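Local coordinates for iron-regulated ABC transporter siderophore-binding protein SirA (Staphylococcus aureus subsp. aureus, PDB 3MWF), which binds iron(III)-loaded staphyloferrin B and probably hands the siderophore to an ABC transporter for iron uptake, at residues A[26-31]-A[111-116]; A[69-74]-A[91-96]. One frame throughout, in Å; residues are numbered along the deposited sequence.

Contact 1 (A[26-31]-A[111-116]); sequences TLYQGA and DTVFKF. With SE8 (5-[(2-{[(3S)-5-{[(2S)-2-amino-2-carboxyethyl]amino}-3-carboxy-3-hydroxy-5-oxopentanoyl]amino}ethyl)amino]-2,5-dioxopentanoic acid), chain C.
In the N-terminal lobe of this siderophore-binding protein, a periplasmic-binding-protein fold, the start of helix 29-37 meets the loop that follows strand 107-110, and Y28 and V113 carry the contact beside the ligand pocket. The aromatic ring of Y28 lies against the backbone and side chain of V113: CA of V113 makes an off-centre CH-pi contact, 4.1 Å from the ring centroid and 30° off its normal. A first torsion of 58° swings the Y28 ring over the first turn of the helix that this residue caps at its N-terminus, with A31 CB over the centre of one ring face. The two branches of V113 divide the work. CG1 packs on Y28 CB at 3.7 Å, whereas CG2 turns to the siderophore and comes 3.4 Å from SE8 O27. At the ring's far end the hydroxyl of Y28 hydrogen-bonds to T110 and T119, holding the phenol where it borders T112 O. No direct hydrogen bond joins the segments; a buried polar link runs through one water, which accepts from G30 N at 2.8 Å and donates to V113 O, also at 2.8 Å.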
loop_
_atom_site.group_PDB
_atom_site.type_symbol
_atom_site.label_atom_id
_atom_site.label_comp_id
_atom_site.label_asym_id
_atom_site.label_seq_id
_atom_site.Cartn_x
_atom_site.Cartn_y
_atom_site.Cartn_z
ATOM N N THR A 26 -10.636 -12.122 -1.659
ATOM C CA THR A 26 -9.931 -10.843 -1.795
ATOM C C THR A 26 -8.810 -10.976 -2.794
ATOM O O THR A 26 -7.933 -11.838 -2.646
ATOM C CB THR A 26 -9.417 -10.350 -0.419
ATOM O OG1 THR A 26 -8.765 -11.435 0.270
ATOM C CG2 THR A 26 -10.563 -9.832 0.412
ATOM N N LEU A 27 -8.824 -10.114 -3.817
ATOM C CA LEU A 27 -7.896 -10.225 -4.963
ATOM C C LEU A 27 -6.755 -9.219 -4.977
ATOM O O LEU A 27 -6.045 -9.122 -5.965
ATOM C CB LEU A 27 -8.672 -10.127 -6.287
ATOM C CG LEU A 27 -9.740 -11.228 -6.447
ATOM C CD1 LEU A 27 -10.388 -11.101 -7.818
ATOM C CD2 LEU A 27 -9.132 -12.617 -6.306
ATOM N N TYR A 28 -6.598 -8.461 -3.893
ATOM C CA TYR A 28 -5.333 -7.757 -3.702
ATOM C C TYR A 28 -4.943 -7.722 -2.230
ATOM O O TYR A 28 -5.797 -7.854 -1.370
ATOM C CB TYR A 28 -5.368 -6.353 -4.320
ATOM C CG TYR A 28 -6.417 -5.394 -3.847
ATOM C CD1 TYR A 28 -7.670 -5.342 -4.482
ATOM C CD2 TYR A 28 -6.132 -4.443 -2.859
ATOM C CE1 TYR A 28 -8.627 -4.386 -4.095
ATOM C CE2 TYR A 28 -7.086 -3.503 -2.455
ATOM C CZ TYR A 28 -8.312 -3.460 -3.106
ATOM O OH TYR A 28 -9.268 -2.535 -2.748
ATOM N N GLN A 29 -3.646 -7.531 -1.955
ATOM C CA GLN A 29 -3.144 -7.656 -0.580
ATOM C C GLN A 29 -3.945 -6.822 0.411
ATOM O O GLN A 29 -4.286 -7.287 1.493
ATOM C CB GLN A 29 -1.683 -7.170 -0.531
ATOM C CG GLN A 29 -0.786 -7.693 -1.668
ATOM C CD GLN A 29 -0.609 -9.196 -1.632
ATOM O OE1 GLN A 29 -0.299 -9.762 -0.592
ATOM N NE2 GLN A 29 -0.821 -9.856 -2.782
ATOM N N GLY A 30 -4.208 -5.561 0.066
ATOM C CA GLY A 30 -4.850 -4.647 1.015
ATOM C C GLY A 30 -6.275 -5.056 1.325
ATOM O O GLY A 30 -6.742 -4.822 2.419
ATOM N N ALA A 31 -6.959 -5.645 0.344
ATOM C CA ALA A 31 -8.331 -6.113 0.524
ATOM C C ALA A 31 -8.320 -7.265 1.527
ATOM O O ALA A 31 -9.173 -7.348 2.414
ATOM C CB ALA A 31 -8.919 -6.551 -0.820
ATOM N N ASP A 111 -10.377 1.414 -7.602
ATOM C CA ASP A 111 -9.540 1.757 -8.750
ATOM C C ASP A 111 -8.165 1.072 -8.645
ATOM O O ASP A 111 -7.654 0.500 -9.617
ATOM C CB ASP A 111 -9.305 3.258 -8.770
ATOM C CG ASP A 111 -10.445 4.042 -9.401
ATOM O OD1 ASP A 111 -11.183 3.507 -10.262
ATOM O OD2 ASP A 111 -10.548 5.250 -9.077
ATOM N N THR A 112 -7.548 1.176 -7.471
ATOM C CA THR A 112 -6.221 0.568 -7.313
ATOM C C THR A 112 -6.113 -0.191 -6.002
ATOM O O THR A 112 -7.104 -0.453 -5.343
ATOM C CB THR A 112 -5.064 1.583 -7.459
ATOM O OG1 THR A 112 -3.760 0.909 -7.571
ATOM C CG2 THR A 112 -5.111 2.540 -6.292
ATOM N N VAL A 113 -4.878 -0.536 -5.650
ATOM C CA VAL A 113 -4.676 -1.507 -4.584
ATOM C C VAL A 113 -4.188 -0.871 -3.291
ATOM O O VAL A 113 -4.110 -1.557 -2.280
ATOM C CB VAL A 113 -3.684 -2.634 -5.010
ATOM C CG1 VAL A 113 -4.211 -3.373 -6.248
ATOM C CG2 VAL A 113 -2.246 -2.055 -5.243
ATOM N N PHE A 114 -3.780 0.397 -3.359
ATOM C CA PHE A 114 -3.041 0.982 -2.215
ATOM C C PHE A 114 -3.811 2.047 -1.441
ATOM O O PHE A 114 -3.302 2.547 -0.401
ATOM C CB PHE A 114 -1.660 1.528 -2.657
ATOM C CG PHE A 114 -1.734 2.542 -3.762
ATOM C CD1 PHE A 114 -2.196 3.854 -3.507
ATOM C CD2 PHE A 114 -1.353 2.198 -5.056
ATOM C CE1 PHE A 114 -2.289 4.790 -4.559
ATOM C CE2 PHE A 114 -1.408 3.102 -6.104
ATOM C CZ PHE A 114 -1.874 4.429 -5.860
ATOM N N LYS A 115 -5.007 2.403 -1.928
ATOM C CA LYS A 115 -5.808 3.436 -1.219
ATOM C C LYS A 115 -6.655 2.755 -0.149
ATOM O O LYS A 115 -7.866 2.498 -0.334
ATOM C CB LYS A 115 -6.654 4.262 -2.196
ATOM C CG LYS A 115 -5.810 5.065 -3.215
ATOM C CD LYS A 115 -6.719 5.749 -4.261
ATOM C CE LYS A 115 -5.894 6.533 -5.313
ATOM N NZ LYS A 115 -5.516 7.884 -4.824
ATOM N N PHE A 116 -5.994 2.437 0.968
ATOM C CA PHE A 116 -6.573 1.523 1.955
ATOM C C PHE A 116 -7.835 2.126 2.596
ATOM O O PHE A 116 -8.706 1.388 3.053
ATOM C CB PHE A 116 -5.525 1.126 2.996
ATOM C CG PHE A 116 -5.214 2.234 3.975
ATOM C CD1 PHE A 116 -4.244 3.189 3.680
ATOM C CD2 PHE A 116 -5.928 2.327 5.174
ATOM C CE1 PHE A 116 -3.968 4.234 4.569
ATOM C CE2 PHE A 116 -5.674 3.375 6.071
ATOM C CZ PHE A 116 -4.681 4.330 5.762
HETATM C C1 SE8 C . 3.544 -6.324 -10.122
HETATM C C2 SE8 C . 4.931 -6.140 -9.572
HETATM C C3 SE8 C . 5.054 -6.773 -8.194
HETATM N N4 SE8 C . 4.234 -6.106 -7.188
HETATM C C5 SE8 C . 4.713 -5.151 -6.416
HETATM C C6 SE8 C . 3.724 -4.430 -5.535
HETATM C C7 SE8 C . 3.024 -3.310 -6.305
HETATM C C8 SE8 C . 1.912 -2.737 -5.407
HETATM C C9 SE8 C . 1.261 -1.463 -5.943
HETATM N N10 SE8 C . 1.113 -1.344 -7.261
HETATM C C11 SE8 C . 0.468 -0.161 -7.782
HETATM C C12 SE8 C . -0.799 -0.522 -8.539
HETATM N N13 SE8 C . -1.223 0.541 -9.440
HETATM C C14 SE8 C . -0.722 0.726 -10.698
HETATM C C15 SE8 C . -0.002 -0.398 -11.383
HETATM C C16 SE8 C . 1.378 -0.321 -10.778
HETATM C C17 SE8 C . 2.107 -1.621 -10.641
HETATM C C18 SE8 C . 3.409 -1.624 -11.286
HETATM O O19 SE8 C . 3.216 -7.462 -10.547
HETATM O O20 SE8 C . 2.796 -5.327 -10.182
HETATM N N21 SE8 C . 5.236 -4.697 -9.514
HETATM O O22 SE8 C . 5.883 -4.824 -6.384
HETATM C C23 SE8 C . 4.030 -2.255 -6.727
HETATM O O24 SE8 C . 4.470 -1.445 -5.874
HETATM O O25 SE8 C . 4.400 -2.193 -7.927
HETATM O O26 SE8 C . 2.486 -3.857 -7.523
HETATM O O27 SE8 C . 0.882 -0.603 -5.155
HETATM O O28 SE8 C . -0.807 1.786 -11.291
HETATM O O29 SE8 C . 1.711 -2.548 -9.928
HETATM O O30 SE8 C . 4.263 -2.395 -10.861
HETATM O O31 SE8 C . 3.652 -0.819 -12.221
HETATM O O HOH W 1 -2.907 -4.024 -1.909
#

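Contact 2 (A[69-74]-A[91-96]); sequences GQEPAP and KVRNEK. With SE8 (5-[(2-{[(3S)-5-{[(2S)-2-amino-2-carboxyethyl]amino}-3-carboxy-3-hydroxy-5-oxopentanoyl]amino}ethyl)amino]-2,5-dioxopentanoic acid), chain C.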
loop_
_atom_site.group_PDB
_atom_site.type_symbol
_atom_site.label_atom_id
_atom_site.label_comp_id
_atom_site.label_asym_id
_atom_site.label_seq_id
_atom_site.Cartn_x
_atom_site.Cartn_y
_atom_site.Cartn_z
ATOM N N GLY A 69 -4.220 -17.815 -6.257
ATOM C CA GLY A 69 -3.236 -17.507 -7.289
ATOM C C GLY A 69 -2.524 -16.184 -7.052
ATOM O O GLY A 69 -2.623 -15.604 -5.977
ATOM N N GLN A 70 -1.839 -15.707 -8.081
ATOM C CA GLN A 70 -0.981 -14.521 -7.989
ATOM C C GLN A 70 -1.782 -13.264 -8.307
ATOM O O GLN A 70 -2.618 -13.249 -9.217
ATOM C CB GLN A 70 0.220 -14.648 -8.934
ATOM C CG GLN A 70 1.066 -15.898 -8.669
ATOM C CD GLN A 70 2.373 -15.954 -9.461
ATOM O OE1 GLN A 70 3.264 -16.746 -9.143
ATOM N NE2 GLN A 70 2.483 -15.134 -10.503
ATOM N N GLU A 71 -1.524 -12.201 -7.557
ATOM C CA GLU A 71 -2.292 -10.961 -7.735
ATOM C C GLU A 71 -2.389 -10.434 -9.184
ATOM O O GLU A 71 -3.431 -9.938 -9.579
ATOM C CB GLU A 71 -1.803 -9.892 -6.752
ATOM C CG GLU A 71 -2.626 -8.584 -6.826
ATOM C CD GLU A 71 -2.344 -7.641 -5.686
ATOM O OE1 GLU A 71 -2.237 -8.108 -4.515
ATOM O OE2 GLU A 71 -2.302 -6.414 -5.987
ATOM N N PRO A 72 -1.306 -10.541 -9.983
ATOM C CA PRO A 72 -1.452 -10.063 -11.367
ATOM C C PRO A 72 -2.405 -10.888 -12.240
ATOM O O PRO A 72 -2.823 -10.408 -13.296
ATOM C CB PRO A 72 -0.043 -10.200 -11.924
ATOM C CG PRO A 72 0.829 -10.006 -10.709
ATOM C CD PRO A 72 0.111 -10.776 -9.649
ATOM N N ALA A 73 -2.723 -12.114 -11.831
ATOM C CA ALA A 73 -3.580 -13.002 -12.649
ATOM C C ALA A 73 -4.136 -14.148 -11.841
ATOM O O ALA A 73 -3.668 -15.303 -11.960
ATOM C CB ALA A 73 -2.805 -13.526 -13.878
ATOM N N PRO A 74 -5.139 -13.855 -11.009
ATOM C CA PRO A 74 -5.708 -14.893 -10.141
ATOM C C PRO A 74 -6.430 -15.981 -10.940
ATOM O O PRO A 74 -6.825 -15.766 -12.096
ATOM C CB PRO A 74 -6.702 -14.120 -9.273
ATOM C CG PRO A 74 -7.040 -12.909 -10.072
ATOM C CD PRO A 74 -5.721 -12.532 -10.709
ATOM N N LYS A 91 -9.535 -2.383 -10.381
ATOM C CA LYS A 91 -9.457 -2.110 -11.814
ATOM C C LYS A 91 -8.022 -2.358 -12.275
ATOM O O LYS A 91 -7.780 -2.984 -13.305
ATOM C CB LYS A 91 -9.931 -0.671 -12.105
ATOM C CG LYS A 91 -10.023 -0.285 -13.587
ATOM C CD LYS A 91 -11.049 0.842 -13.713
ATOM C CE LYS A 91 -10.498 2.077 -14.429
ATOM N NZ LYS A 91 -10.320 1.857 -15.909
ATOM N N VAL A 92 -7.043 -1.922 -11.477
ATOM C CA VAL A 92 -5.677 -2.093 -11.924
ATOM C C VAL A 92 -5.282 -3.567 -12.198
ATOM O O VAL A 92 -4.619 -3.861 -13.198
ATOM C CB VAL A 92 -4.668 -1.352 -11.016
ATOM C CG1 VAL A 92 -4.628 -1.955 -9.624
ATOM C CG2 VAL A 92 -3.312 -1.379 -11.683
ATOM N N ARG A 93 -5.695 -4.492 -11.338
ATOM C CA ARG A 93 -5.338 -5.891 -11.560
ATOM C C ARG A 93 -6.329 -6.631 -12.448
ATOM O O ARG A 93 -5.927 -7.475 -13.242
ATOM C CB ARG A 93 -5.250 -6.658 -10.243
ATOM C CG ARG A 93 -4.300 -6.049 -9.186
ATOM C CD ARG A 93 -2.907 -5.913 -9.695
ATOM N NE ARG A 93 -2.061 -5.471 -8.594
ATOM C CZ ARG A 93 -0.865 -4.923 -8.748
ATOM N NH1 ARG A 93 -0.371 -4.719 -9.962
ATOM N NH2 ARG A 93 -0.163 -4.579 -7.670
ATOM N N ASN A 94 -7.610 -6.313 -12.292
ATOM C CA ASN A 94 -8.641 -7.243 -12.774
ATOM C C ASN A 94 -9.607 -6.640 -13.787
ATOM O O ASN A 94 -10.625 -7.262 -14.090
ATOM C CB ASN A 94 -9.483 -7.791 -11.608
ATOM C CG ASN A 94 -8.636 -8.239 -10.408
ATOM O OD1 ASN A 94 -8.806 -7.723 -9.299
ATOM N ND2 ASN A 94 -7.756 -9.233 -10.620
ATOM N N GLU A 95 -9.296 -5.473 -14.349
ATOM C CA GLU A 95 -10.302 -4.836 -15.230
ATOM C C GLU A 95 -10.749 -5.801 -16.327
ATOM O O GLU A 95 -11.948 -5.893 -16.607
ATOM C CB GLU A 95 -9.764 -3.562 -15.879
ATOM C CG GLU A 95 -10.824 -2.856 -16.748
ATOM C CD GLU A 95 -10.380 -1.486 -17.200
ATOM O OE1 GLU A 95 -9.212 -1.124 -16.936
ATOM O OE2 GLU A 95 -11.194 -0.771 -17.825
ATOM N N LYS A 96 -9.788 -6.519 -16.920
ATOM C CA LYS A 96 -10.073 -7.353 -18.090
ATOM C C LYS A 96 -10.876 -8.622 -17.774
ATOM O O LYS A 96 -11.488 -9.198 -18.669
ATOM C CB LYS A 96 -8.775 -7.676 -18.853
ATOM C CG LYS A 96 -8.211 -6.484 -19.639
ATOM C CD LYS A 96 -7.090 -6.927 -20.589
ATOM C CE LYS A 96 -6.875 -5.939 -21.741
ATOM N NZ LYS A 96 -6.300 -4.627 -21.280
HETATM C C1 SE8 C . 3.544 -6.324 -10.122
HETATM C C2 SE8 C . 4.931 -6.140 -9.572
HETATM C C3 SE8 C . 5.054 -6.773 -8.194
HETATM N N4 SE8 C . 4.234 -6.106 -7.188
HETATM C C5 SE8 C . 4.713 -5.151 -6.416
HETATM C C6 SE8 C . 3.724 -4.430 -5.535
HETATM C C7 SE8 C . 3.024 -3.310 -6.305
HETATM C C8 SE8 C . 1.912 -2.737 -5.407
HETATM C C9 SE8 C . 1.261 -1.463 -5.943
HETATM N N10 SE8 C . 1.113 -1.344 -7.261
HETATM C C11 SE8 C . 0.468 -0.161 -7.782
HETATM C C12 SE8 C . -0.799 -0.522 -8.539
HETATM N N13 SE8 C . -1.223 0.541 -9.440
HETATM C C14 SE8 C . -0.722 0.726 -10.698
HETATM C C15 SE8 C . -0.002 -0.398 -11.383
HETATM C C16 SE8 C . 1.378 -0.321 -10.778
HETATM C C17 SE8 C . 2.107 -1.621 -10.641
HETATM C C18 SE8 C . 3.409 -1.624 -11.286
HETATM O O19 SE8 C . 3.216 -7.462 -10.547
HETATM O O20 SE8 C . 2.796 -5.327 -10.182
HETATM N N21 SE8 C . 5.236 -4.697 -9.514
HETATM O O22 SE8 C . 5.883 -4.824 -6.384
HETATM C C23 SE8 C . 4.030 -2.255 -6.727
HETATM O O24 SE8 C . 4.470 -1.445 -5.874
HETATM O O25 SE8 C . 4.400 -2.193 -7.927
HETATM O O26 SE8 C . 2.486 -3.857 -7.523
HETATM O O27 SE8 C . 0.882 -0.603 -5.155
HETATM O O28 SE8 C . -0.807 1.786 -11.291
HETATM O O29 SE8 C . 1.711 -2.548 -9.928
HETATM O O30 SE8 C . 4.263 -2.395 -10.861
HETATM O O31 SE8 C . 3.652 -0.819 -12.221
HETATM O O HOH W 2 -0.389 -5.173 -4.540
HETATM O O HOH W 3 -5.942 -10.012 -8.537
HETATM O O HOH W 4 -3.191 -7.617 -13.605
#
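E71 OE2 is gripped by three donors: R93 NE, R93 NH2 and a water. The bond from R93 NE to E71 OE2 is the shorter and straighter of the two N-H bonds to this oxygen, 2.8 Å and 150°; it uses the anti lone pair of OE2, and the oxygen is tilted 17° from the guanidinium plane. R93 NH2 adds a weak bond, and a water spans the pair by donating to E71 OE2 and accepting from NH2. Both N-H groups share OE2, and the planes stand 61° apart, so this is not a flat, two-pronged pair. A chain extended beyond CG brings E71 to the arginine, while a bend at the second torsion of R93 turns its head to the ligand. Q29 NE2 hydrogen-bonds to E71 OE1 and steadies the carboxylate; since R93 itself binds the siderophore, E71 acts as a second-shell residue that positions the guanidinium. R93 donates from NH2 to SE8 O26 at 2.7 Å and from NH1 to SE8 O29 at 3.0 Å, with a weaker bond from NH1 to SE8 O20. Nearer the backbone of the turn, P74 CG touches N94 ND2 at 3.8 Å, and N94 OD1 accepts a hydrogen bond from S90 N. Waters join E71 O to N94 ND2 and P72 O to R93 O. P72 CG approaches SE8 O19 (3.5 Å) and V92 CG2 approaches SE8 C15 (3.5 Å). The type I turn Q70-A73 and short helix 91-94 thus form part of the staphyloferrin B pocket wall, where an arginine meets an anionic, iron-chelating siderophore.

In the fold
Both contacts belong to the lobe built round the sheet of strands 24-26, 86-90 and their neighbours, and both reach the same siderophore. Contact 1 is buried near the centre of the chain and relies on ring and aliphatic packing, with one water as its polar link. Contact 2, about 11 Å away between centres and only partly buried, depends on charge and on three bridging waters. Along the chain it is nested inside the loop that contact 1 closes. The Q29-E71 hydrogen bond joins them, and V92 N probably bonds to D111 O at 3.1 Å. Contact 1 brings aliphatic and ring surface to the siderophore, contact 2 brings N-H donors.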